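Local coordinates for ABC transporter substrate-binding protein (Staphylococcus aureus subsp. aureus NCTC 8325, PDB 3UN6), which is of unknown function but binds zinc and probably serves as the extracytoplasmic ligand-binding component of an ABC-type import system, at residues Met98-Gln102 with Phe304-Ala308. Numbering follows the deposited sequence.
Sequences MKSKQ and FNPPA
One face of the Phe304 ring lies against Lys99: Lys99 CB sits over the middle of the ring in a CH-pi contact, 3.9 Å from the centroid and 11° off the ring normal. Farther along, the bend at chi2 (64°) keeps the lysine chain over the ring, and Lys99 CD comes down 3.7 Å from Phe304 CG. Met98 takes the edge, its CB lying near the ring plane 3.7 Å from Phe304 CZ. The same CB also touches Pro307, while the bent end of this selenomethionine puts Met98 CE against Pro306 CB at a tight 3.4 Å. Gln102 approaches the loop through its aliphatic part, with CG 3.4 Å from the backbone O of Asn305. Its amide turns back toward Lys99: Lys99 NZ donates to Gln102 OE1 (3.0 Å), tilted 21° from the carbonyl plane. No hydrogen bond crosses between the segments, so apolar packing carries the contact. Phe304 also meets Tyr146 edge-to-face. This is structural packing away from the metal site, with the Met98 side chain about 12 Å from a bound zinc ion. In this chain of the periplasmic-binding-protein clan, helix 94-102 follows strand 89-93 of the five-stranded mixed sheet, and the contact seats its end on the linker between helices 288-300 and 309-312; Met98 reaches Tyr291 and Ile294 of the first and, with Pro307, Phe312 of the second.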
loop_
_atom_site.group_PDB
_atom_site.type_symbol
_atom_site.label_atom_id
_atom_site.label_comp_id
_atom_site.label_asym_id
_atom_site.label_seq_id
_atom_site.Cartn_x
_atom_site.Cartn_y
_atom_site.Cartn_z
HETATM N N MSE A 98 4.845 -3.562 10.559
HETATM C CA MSE A 98 4.573 -4.292 11.815
HETATM C C MSE A 98 5.730 -5.242 12.181
HETATM O O MSE A 98 6.113 -5.356 13.335
HETATM C CB MSE A 98 3.283 -5.111 11.681
HETATM C CG MSE A 98 2.007 -4.288 11.716
HETATM SE SE MSE A 98 0.430 -5.209 10.989
HETATM C CE MSE A 98 0.363 -6.665 12.271
ATOM N N LYS A 99 6.262 -5.942 11.185
ATOM C CA LYS A 99 7.375 -6.861 11.385
ATOM C C LYS A 99 8.604 -6.080 11.829
ATOM O O LYS A 99 9.261 -6.453 12.787
ATOM C CB LYS A 99 7.674 -7.619 10.090
ATOM C CG LYS A 99 8.923 -8.467 10.126
ATOM C CD LYS A 99 8.825 -9.580 11.132
ATOM C CE LYS A 99 10.102 -10.417 11.112
ATOM N NZ LYS A 99 10.137 -11.455 12.177
ATOM N N SER A 100 8.896 -4.991 11.131
ATOM C CA SER A 100 10.009 -4.131 11.473
ATOM C C SER A 100 9.810 -3.652 12.919
ATOM O O SER A 100 10.739 -3.655 13.725
ATOM C CB SER A 100 10.090 -2.966 10.493
ATOM O OG SER A 100 11.268 -2.211 10.728
ATOM N N LYS A 101 8.583 -3.274 13.262
ATOM C CA LYS A 101 8.279 -2.860 14.641
ATOM C C LYS A 101 8.541 -4.007 15.636
ATOM O O LYS A 101 9.149 -3.801 16.686
ATOM C CB LYS A 101 6.819 -2.408 14.762
ATOM C CG LYS A 101 6.462 -1.766 16.091
ATOM C CD LYS A 101 7.101 -0.375 16.125
ATOM C CE LYS A 101 7.020 0.292 17.446
ATOM N NZ LYS A 101 7.801 1.560 17.418
ATOM N N GLN A 102 8.096 -5.218 15.304
ATOM C CA GLN A 102 8.343 -6.380 16.155
ATOM C C GLN A 102 9.846 -6.602 16.323
ATOM O O GLN A 102 10.283 -7.128 17.325
ATOM C CB GLN A 102 7.649 -7.632 15.584
ATOM C CG GLN A 102 7.923 -8.972 16.323
ATOM C CD GLN A 102 9.043 -9.866 15.715
ATOM O OE1 GLN A 102 9.339 -9.817 14.519
ATOM N NE2 GLN A 102 9.610 -10.722 16.545
ATOM N N PHE A 304 4.461 -13.701 11.842
ATOM C CA PHE A 304 5.313 -13.203 12.938
ATOM C C PHE A 304 4.344 -12.801 14.045
ATOM O O PHE A 304 3.141 -12.732 13.780
ATOM C CB PHE A 304 6.187 -12.005 12.492
ATOM C CG PHE A 304 5.402 -10.840 11.934
ATOM C CD1 PHE A 304 5.091 -10.776 10.581
ATOM C CD2 PHE A 304 4.966 -9.808 12.768
ATOM C CE1 PHE A 304 4.371 -9.710 10.059
ATOM C CE2 PHE A 304 4.226 -8.750 12.258
ATOM C CZ PHE A 304 3.931 -8.696 10.893
ATOM N N ASN A 305 4.806 -12.579 15.275
ATOM C CA ASN A 305 3.853 -12.133 16.298
ATOM C C ASN A 305 3.675 -10.641 16.131
ATOM O O ASN A 305 4.643 -9.884 16.281
ATOM C CB ASN A 305 4.227 -12.489 17.733
ATOM C CG ASN A 305 3.056 -12.244 18.702
ATOM O OD1 ASN A 305 2.257 -13.149 18.964
ATOM N ND2 ASN A 305 2.893 -10.995 19.148
ATOM N N PRO A 306 2.435 -10.215 15.801
ATOM C CA PRO A 306 2.186 -8.811 15.525
ATOM C C PRO A 306 2.181 -7.943 16.779
ATOM O O PRO A 306 1.852 -8.428 17.870
ATOM C CB PRO A 306 0.799 -8.822 14.849
ATOM C CG PRO A 306 0.113 -9.991 15.428
ATOM C CD PRO A 306 1.187 -11.008 15.770
ATOM N N PRO A 307 2.575 -6.665 16.631
ATOM C CA PRO A 307 2.561 -5.746 17.747
ATOM C C PRO A 307 1.125 -5.286 18.049
ATOM O O PRO A 307 0.275 -5.249 17.150
ATOM C CB PRO A 307 3.419 -4.589 17.245
ATOM C CG PRO A 307 3.229 -4.591 15.797
ATOM C CD PRO A 307 3.089 -6.032 15.408
ATOM N N ALA A 308 0.859 -4.961 19.310
ATOM C CA ALA A 308 -0.455 -4.469 19.718
ATOM C C ALA A 308 -0.729 -3.086 19.113
ATOM O O ALA A 308 0.191 -2.350 18.798
ATOM C CB ALA A 308 -0.526 -4.392 21.249
#